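Local coordinates for protein 3-methyladenine DNA glycosylase (Helicobacter pylori, PDB 1PU6) that excises alkylated bases such as 3-methyladenine from DNA as a glycosylase of base excision repair, with a helix-hairpin-helix fold, at residues N91-A94 and K95-I98; D168-Q171 and H172-K176; N191-S194 and L195-Y199. All blocks are in the same frame, centred on the assembly; numbering follows the deposited sequence.

Overall arrangement
The three contacts come in series along a chain that is mostly helix and has no strand. Contact 1 lies on helix 90-108 and contact 2 on helix 167-179. Contact 3 leads from the loop after helix 182-187 into helix 195-203. Contacts 1 and 2 both belong to the HhH-GPD part of the protein, yet their centres are about 29 Å apart and they do not touch. Contact 3 lies about 32 Å from contact 1, centre to centre, on the opposite side of the chain's centre. Contacts 2 and 3 are neighbours, with centres about 17 Å apart. There Tyr199 OH makes a weak contact with Glu175 O, and helices 167-179 and 195-203 pack together around Val178.

Contact 1 of 3, residues N91-A94 and K95-I98; sequences NQKA and KRLI
Arg96 folds back along the preceding helical turn and lies beside Lys93. Its CB rests 3.3 Å from Gln92 O and also approaches Lys93 O. CG stands opposite the backbone N (chi1 -170°), and the chain runs straight on to CD. A bend at chi3 (-51°) then turns NE back toward the first segment, near Gln92 O. The guanidinium ends over Gln92 and Lys93. Arg96 NH2 comes 3.9 Å from Gln92 CB. Arg96 NH1 comes 3.8 Å from Lys93 CG. Gln92 C and Lys93 CG lie over one face of the flat group, so it packs on backbone and methylene carbons.

All eight residues belong to helix 90-108 of the HhH-GPD fold, and the backbone bonds are the usual i to i+4 ladder. Arg96 N donates to Gln92 O at 2.9 Å, and Leu97 N donates to Lys93 O at 3.0 Å. The same turn puts Leu97 CG 3.5 Å from Lys93 O. Ile98 lays CG1 against Ala94 O at 3.3 Å, while its N donates to that same oxygen.

Lys93 and Arg96 point the same way, but their charged ends do not meet: Lys93 NZ and Arg96 NH1 are 5.7 Å apart. The lysine is buried, and its NZ is held by three carbonyl oxygens, those of Leu39, Gln41 and Ser87. Ala94 faces Phe77 and Leu80 of helix 77-83, whereas Leu97 packs on Leu35, Val38 and Leu39 of helix 31-39. On the exposed side, Lys95 NZ forms a salt bridge with Asp99.

Contact 2 of 3, residues D168-Q171 and H172-K176; sequences DELQ and HFFEK
Gln171 runs alongside Glu175, one turn further on, and both side chains point the same way. Glu175 OE1 touches the aliphatic part of the glutamine, 3.5 Å from Gln171 CG, and lies 3.7 Å from Gln171 CD. The amide and carboxylate planes are 27° apart, so the two flat groups are not far from parallel. Gln171 reaches out as an extended chain, its CG placed opposite the backbone N (chi1 177°). Glu175 starts differently: its CG sits beside its own N (chi1 -71°) and passes 3.5 Å from Gln171 O. That oxygen, Gln171 O, also accepts from Glu175 N at 2.8 Å.

The polar ends of this pair turn to other parts of the chain. Gln171 NE2 donates to Asp135 OD1 and Met147 O, and Glu175 OE1 accepts from Met147 N. The backbone of Met147 is thus gripped by both side chains.

On another side of the helix, Leu170 lies beside Phe174. Leu170 CD2 meets the rim of the ring, 3.8 Å from Phe174 CE2. Leu170 O is near the plane of the same ring at its edge, 3.4 Å from Phe174 CD2. One ring face receives Phe173 CD1, offset toward the rim. Leu170 and both phenylalanines reach Leu157 of helix 151-159. At the start, Asp168 O accepts from His172 N at 2.9 Å, and the Asp168 carboxylate forms salt bridges with Arg120 and Lys131.

Helix 167-179 turns apolar side chains to helix 151-159, while Gln171 and Glu175 bond to the backbone of Met147. The arrangement is that of an amphipathic helix in the all-helical HhH-GPD glycosylase fold.

Contact 3 of 3, residues N191-S194 and L195-Y199; sequences NTIS and LAQLY
Ile193 and Ser194 lead the chain into helix 195-203, with Ser194 as its N-cap.

Ile193 comes first, and its side chain divides the work between two partners. The Ile193 CG2 methyl packs against the amide end of Gln197, 3.4 Å from Gln197 OE1 and 3.7 Å from Gln197 CD. CG1 lies between the backbone N and the carbonyl carbon (chi1 77°), and from it CD1 extends to the backbone of Leu198. Ile193 CD1 is 3.7 Å from Leu198 N and also touches Leu198 CB. The isoleucine and glutamine side chains cross at about a right angle.

Ser194 follows. Ser194 OG turns toward the first helical turn (chi1 71°) and accepts from Gln197 N at 3.1 Å, in a nearly straight bond with an angle of 166° at the hydrogen. This caps an amide of the first turn, where no earlier helical carbonyl is available. The carbonyl oxygen Ser194 O takes Leu198 N at 2.9 Å, in the carbonyl plane, and so begins the regular helical pattern.

The new helix rests on its neighbours. Leu195, Leu198 and Tyr199 all touch Val178 of helix 167-179. Leu195 and Leu198 also reach helix 182-187, at Leu182 and Ala185. Leu195 CD1 lies over one face of the Tyr199 ring, offset toward the rim.

Gln197 is extended, and its amide bonds at both ends. NE2 donates to Ala22 O, which ties the helix start to an early part of the chain. A water accepts from Ser194 N and donates to Gln197 OE1, with 2.8 Å between the water oxygen and Gln197 OE1.

Contact 1 of 3, residues N91-A94 and K95-I98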
loop_
_atom_site.group_PDB
_atom_site.type_symbol
_atom_site.label_atom_id
_atom_site.label_comp_id
_atom_site.label_asym_id
_atom_site.label_seq_id
_atom_site.Cartn_x
_atom_site.Cartn_y
_atom_site.Cartn_z
ATOM N N ASN A 91 2.430 -12.976 -15.764
ATOM C CA ASN A 91 2.078 -12.358 -17.046
ATOM C C ASN A 91 1.101 -11.174 -16.828
ATOM O O ASN A 91 1.303 -10.058 -17.396
ATOM C CB ASN A 91 1.490 -13.404 -18.041
ATOM C CG ASN A 91 2.532 -14.402 -18.478
ATOM O OD1 ASN A 91 3.415 -14.082 -19.283
ATOM N ND2 ASN A 91 2.449 -15.646 -17.953
ATOM N N GLN A 92 0.087 -11.373 -16.001
ATOM C CA GLN A 92 -0.881 -10.253 -15.779
ATOM C C GLN A 92 -0.158 -9.082 -15.081
ATOM O O GLN A 92 -0.398 -7.889 -15.413
ATOM C CB GLN A 92 -2.010 -10.685 -14.892
ATOM C CG GLN A 92 -2.977 -11.600 -15.678
ATOM C CD GLN A 92 -3.957 -12.274 -14.756
ATOM O OE1 GLN A 92 -5.093 -11.761 -14.591
ATOM N NE2 GLN A 92 -3.563 -13.429 -14.157
ATOM N N LYS A 93 0.664 -9.380 -14.073
ATOM C CA LYS A 93 1.309 -8.304 -13.289
ATOM C C LYS A 93 2.373 -7.547 -14.071
ATOM O O LYS A 93 2.483 -6.334 -13.944
ATOM C CB LYS A 93 1.863 -8.866 -11.992
ATOM C CG LYS A 93 0.711 -9.056 -11.013
ATOM C CD LYS A 93 1.214 -9.725 -9.761
ATOM C CE LYS A 93 0.110 -9.871 -8.730
ATOM N NZ LYS A 93 0.577 -10.725 -7.532
ATOM N N ALA A 94 3.126 -8.257 -14.920
ATOM C CA ALA A 94 4.066 -7.551 -15.796
ATOM C C ALA A 94 3.324 -6.569 -16.696
ATOM O O ALA A 94 3.713 -5.391 -16.793
ATOM C CB ALA A 94 4.922 -8.557 -16.643
ATOM N N LYS A 95 2.261 -7.019 -17.362
ATOM C CA LYS A 95 1.532 -6.105 -18.228
ATOM C C LYS A 95 0.905 -4.902 -17.419
ATOM O O LYS A 95 0.923 -3.747 -17.855
ATOM C CB LYS A 95 0.417 -6.851 -18.983
ATOM C CG LYS A 95 -0.464 -5.855 -19.815
ATOM C CD LYS A 95 -1.264 -6.603 -20.854
ATOM C CE LYS A 95 -2.260 -5.675 -21.550
ATOM N NZ LYS A 95 -1.599 -4.590 -22.389
ATOM N N ARG A 96 0.367 -5.214 -16.260
ATOM C CA ARG A 96 -0.271 -4.172 -15.439
ATOM C C ARG A 96 0.761 -3.085 -15.051
ATOM O O ARG A 96 0.446 -1.883 -15.104
ATOM C CB ARG A 96 -0.760 -4.808 -14.153
ATOM C CG ARG A 96 -1.629 -3.931 -13.353
ATOM C CD ARG A 96 -2.224 -4.747 -12.160
ATOM N NE ARG A 96 -2.831 -6.019 -12.652
ATOM C CZ ARG A 96 -2.987 -7.109 -11.910
ATOM N NH1 ARG A 96 -2.580 -7.129 -10.656
ATOM N NH2 ARG A 96 -3.597 -8.192 -12.421
ATOM N N LEU A 97 1.980 -3.511 -14.647
ATOM C CA LEU A 97 3.072 -2.534 -14.328
ATOM C C LEU A 97 3.528 -1.693 -15.517
ATOM O O LEU A 97 3.758 -0.483 -15.410
ATOM C CB LEU A 97 4.303 -3.261 -13.737
ATOM C CG LEU A 97 4.075 -3.731 -12.319
ATOM C CD1 LEU A 97 5.287 -4.607 -11.903
ATOM C CD2 LEU A 97 3.814 -2.575 -11.335
ATOM N N ILE A 98 3.723 -2.364 -16.658
ATOM C CA ILE A 98 4.152 -1.661 -17.871
ATOM C C ILE A 98 3.121 -0.620 -18.313
ATOM O O ILE A 98 3.465 0.556 -18.611
ATOM C CB ILE A 98 4.457 -2.684 -18.987
ATOM C CG1 ILE A 98 5.726 -3.454 -18.619
ATOM C CG2 ILE A 98 4.594 -1.991 -20.339
ATOM C CD1 ILE A 98 5.942 -4.735 -19.485
#

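Contact 2 of 3, residues D168-Q171 and H172-K176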
loop_
_atom_site.group_PDB
_atom_site.type_symbol
_atom_site.label_atom_id
_atom_site.label_comp_id
_atom_site.label_asym_id
_atom_site.label_seq_id
_atom_site.Cartn_x
_atom_site.Cartn_y
_atom_site.Cartn_z
ATOM N N ASP A 168 -15.455 0.117 0.256
ATOM C CA ASP A 168 -15.479 1.563 0.556
ATOM C C ASP A 168 -16.135 1.899 1.907
ATOM O O ASP A 168 -15.786 2.880 2.591
ATOM C CB ASP A 168 -16.190 2.361 -0.533
ATOM C CG ASP A 168 -15.396 2.390 -1.858
ATOM O OD1 ASP A 168 -15.996 2.658 -2.936
ATOM O OD2 ASP A 168 -14.198 2.127 -1.940
ATOM N N GLU A 169 -17.103 1.078 2.289
ATOM C CA GLU A 169 -17.766 1.241 3.591
ATOM C C GLU A 169 -16.887 0.789 4.751
ATOM O O GLU A 169 -16.860 1.431 5.776
ATOM C CB GLU A 169 -19.078 0.453 3.576
ATOM C CG GLU A 169 -20.046 1.105 2.566
ATOM C CD GLU A 169 -21.403 0.410 2.488
ATOM O OE1 GLU A 169 -22.204 0.750 1.559
ATOM O OE2 GLU A 169 -21.701 -0.433 3.363
ATOM N N LEU A 170 -16.099 -0.259 4.524
ATOM C CA LEU A 170 -15.119 -0.725 5.499
ATOM C C LEU A 170 -14.030 0.359 5.701
ATOM O O LEU A 170 -13.647 0.726 6.815
ATOM C CB LEU A 170 -14.498 -1.993 4.939
ATOM C CG LEU A 170 -13.858 -3.020 5.848
ATOM C CD1 LEU A 170 -12.771 -3.894 5.210
ATOM C CD2 LEU A 170 -13.971 -3.031 7.371
ATOM N N GLN A 171 -13.540 0.890 4.580
ATOM C CA GLN A 171 -12.627 2.023 4.640
ATOM C C GLN A 171 -13.223 3.261 5.394
ATOM O O GLN A 171 -12.544 3.925 6.196
ATOM C CB GLN A 171 -12.243 2.426 3.239
ATOM C CG GLN A 171 -11.369 3.633 3.155
ATOM C CD GLN A 171 -10.908 3.809 1.718
ATOM O OE1 GLN A 171 -11.750 4.072 0.840
ATOM N NE2 GLN A 171 -9.608 3.605 1.462
ATOM N N HIS A 172 -14.471 3.609 5.082
ATOM C CA HIS A 172 -15.055 4.772 5.711
ATOM C C HIS A 172 -15.225 4.563 7.204
ATOM O O HIS A 172 -14.992 5.491 7.988
ATOM C CB HIS A 172 -16.445 5.102 5.096
ATOM C CG HIS A 172 -16.977 6.453 5.533
ATOM N ND1 HIS A 172 -18.316 6.689 5.772
ATOM C CD2 HIS A 172 -16.351 7.641 5.736
ATOM C CE1 HIS A 172 -18.494 7.954 6.130
ATOM N NE2 HIS A 172 -17.315 8.547 6.147
ATOM N N PHE A 173 -15.586 3.337 7.619
ATOM C CA PHE A 173 -15.633 3.031 9.048
ATOM C C PHE A 173 -14.276 3.316 9.687
ATOM O O PHE A 173 -14.186 3.973 10.761
ATOM C CB PHE A 173 -15.954 1.514 9.298
ATOM C CG PHE A 173 -15.774 1.108 10.758
ATOM C CD1 PHE A 173 -14.538 0.611 11.215
ATOM C CD2 PHE A 173 -16.819 1.276 11.693
ATOM C CE1 PHE A 173 -14.359 0.245 12.527
ATOM C CE2 PHE A 173 -16.620 0.911 13.050
ATOM C CZ PHE A 173 -15.386 0.418 13.456
ATOM N N PHE A 174 -13.182 2.837 9.064
ATOM C CA PHE A 174 -11.838 3.052 9.671
ATOM C C PHE A 174 -11.414 4.537 9.662
ATOM O O PHE A 174 -10.931 5.066 10.681
ATOM C CB PHE A 174 -10.801 2.127 9.034
ATOM C CG PHE A 174 -10.753 0.757 9.674
ATOM C CD1 PHE A 174 -10.156 0.579 10.928
ATOM C CD2 PHE A 174 -11.328 -0.370 9.036
ATOM C CE1 PHE A 174 -10.132 -0.689 11.562
ATOM C CE2 PHE A 174 -11.298 -1.660 9.631
ATOM C CZ PHE A 174 -10.704 -1.820 10.906
ATOM N N GLU A 175 -11.700 5.242 8.568
ATOM C CA GLU A 175 -11.328 6.672 8.480
ATOM C C GLU A 175 -12.135 7.556 9.419
ATOM O O GLU A 175 -11.578 8.461 10.070
ATOM C CB GLU A 175 -11.456 7.209 7.032
ATOM C CG GLU A 175 -10.353 6.632 6.142
ATOM C CD GLU A 175 -10.460 7.037 4.666
ATOM O OE1 GLU A 175 -9.610 6.595 3.823
ATOM O OE2 GLU A 175 -11.386 7.817 4.343
ATOM N N LYS A 176 -13.454 7.370 9.417
ATOM C CA LYS A 176 -14.300 8.337 10.120
ATOM C C LYS A 176 -14.072 8.393 11.649
ATOM O O LYS A 176 -14.190 9.467 12.252
ATOM C CB LYS A 176 -15.780 8.123 9.763
ATOM C CG LYS A 176 -16.496 7.000 10.471
ATOM C CD LYS A 176 -17.834 6.684 9.716
ATOM C CE LYS A 176 -19.004 6.324 10.623
ATOM N NZ LYS A 176 -19.365 7.433 11.577
#

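Contact 3 of 3, residues N191-S194 and L195-Y199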
loop_
_atom_site.group_PDB
_atom_site.type_symbol
_atom_site.label_atom_id
_atom_site.label_comp_id
_atom_site.label_asym_id
_atom_site.label_seq_id
_atom_site.Cartn_x
_atom_site.Cartn_y
_atom_site.Cartn_z
ATOM N N ASN A 191 1.635 14.919 18.395
ATOM C CA ASN A 191 1.508 15.873 17.283
ATOM C C ASN A 191 2.747 15.878 16.377
ATOM O O ASN A 191 3.051 16.917 15.776
ATOM C CB ASN A 191 1.189 17.318 17.800
ATOM C CG ASN A 191 -0.138 17.404 18.526
ATOM O OD1 ASN A 191 -0.966 16.497 18.439
ATOM N ND2 ASN A 191 -0.365 18.529 19.243
ATOM N N THR A 192 3.463 14.743 16.278
ATOM C CA THR A 192 4.692 14.664 15.455
ATOM C C THR A 192 4.503 14.115 14.083
ATOM O O THR A 192 5.426 14.219 13.240
ATOM C CB THR A 192 5.826 13.858 16.124
ATOM O OG1 THR A 192 5.441 12.489 16.303
ATOM C CG2 THR A 192 6.125 14.377 17.501
ATOM N N ILE A 193 3.329 13.540 13.838
ATOM C CA ILE A 193 3.065 12.962 12.507
ATOM C C ILE A 193 1.787 13.490 11.861
ATOM O O ILE A 193 0.847 13.930 12.527
ATOM C CB ILE A 193 3.131 11.387 12.466
ATOM C CG1 ILE A 193 1.859 10.742 13.077
ATOM C CG2 ILE A 193 4.469 10.804 13.083
ATOM C CD1 ILE A 193 1.845 9.143 13.012
ATOM N N SER A 194 1.767 13.477 10.532
ATOM C CA SER A 194 0.574 13.794 9.771
ATOM C C SER A 194 -0.508 12.710 9.815
ATOM O O SER A 194 -0.256 11.522 10.130
ATOM C CB SER A 194 0.970 14.001 8.299
ATOM O OG SER A 194 1.335 12.760 7.679
ATOM N N LEU A 195 -1.721 13.108 9.488
ATOM C CA LEU A 195 -2.826 12.159 9.375
ATOM C C LEU A 195 -2.527 11.079 8.317
ATOM O O LEU A 195 -2.835 9.919 8.535
ATOM C CB LEU A 195 -4.118 12.930 9.027
ATOM C CG LEU A 195 -5.348 12.062 8.813
ATOM C CD1 LEU A 195 -5.616 11.190 10.046
ATOM C CD2 LEU A 195 -6.561 12.951 8.432
ATOM N N ALA A 196 -1.929 11.430 7.183
ATOM C CA ALA A 196 -1.535 10.368 6.233
ATOM C C ALA A 196 -0.582 9.309 6.852
ATOM O O ALA A 196 -0.761 8.084 6.645
ATOM C CB ALA A 196 -0.925 10.962 4.989
ATOM N N GLN A 197 0.435 9.754 7.580
ATOM C CA GLN A 197 1.351 8.775 8.214
ATOM C C GLN A 197 0.615 7.970 9.281
ATOM O O GLN A 197 0.924 6.778 9.491
ATOM C CB GLN A 197 2.548 9.503 8.811
ATOM C CG GLN A 197 3.645 8.499 9.237
ATOM C CD GLN A 197 4.874 9.178 9.838
ATOM O OE1 GLN A 197 5.062 10.404 9.720
ATOM N NE2 GLN A 197 5.726 8.377 10.448
ATOM N N LEU A 198 -0.297 8.620 10.022
ATOM C CA LEU A 198 -1.115 7.886 10.974
ATOM C C LEU A 198 -1.888 6.713 10.271
ATOM O O LEU A 198 -1.878 5.581 10.749
ATOM C CB LEU A 198 -2.072 8.834 11.730
ATOM C CG LEU A 198 -2.891 8.209 12.846
ATOM C CD1 LEU A 198 -3.273 9.397 13.905
ATOM C CD2 LEU A 198 -4.154 7.575 12.322
ATOM N N TYR A 199 -2.549 6.992 9.137
ATOM C CA TYR A 199 -3.275 5.912 8.440
ATOM C C TYR A 199 -2.296 4.806 7.933
ATOM O O TYR A 199 -2.626 3.606 7.979
ATOM C CB TYR A 199 -4.036 6.515 7.244
ATOM C CG TYR A 199 -5.282 7.299 7.560
ATOM C CD1 TYR A 199 -5.690 8.323 6.709
ATOM C CD2 TYR A 199 -6.110 6.971 8.620
ATOM C CE1 TYR A 199 -6.855 9.051 6.931
ATOM C CE2 TYR A 199 -7.328 7.703 8.864
ATOM C CZ TYR A 199 -7.682 8.733 7.991
ATOM O OH TYR A 199 -8.866 9.475 8.185
HETATM O O HOH W 1 3.996 12.792 8.800
#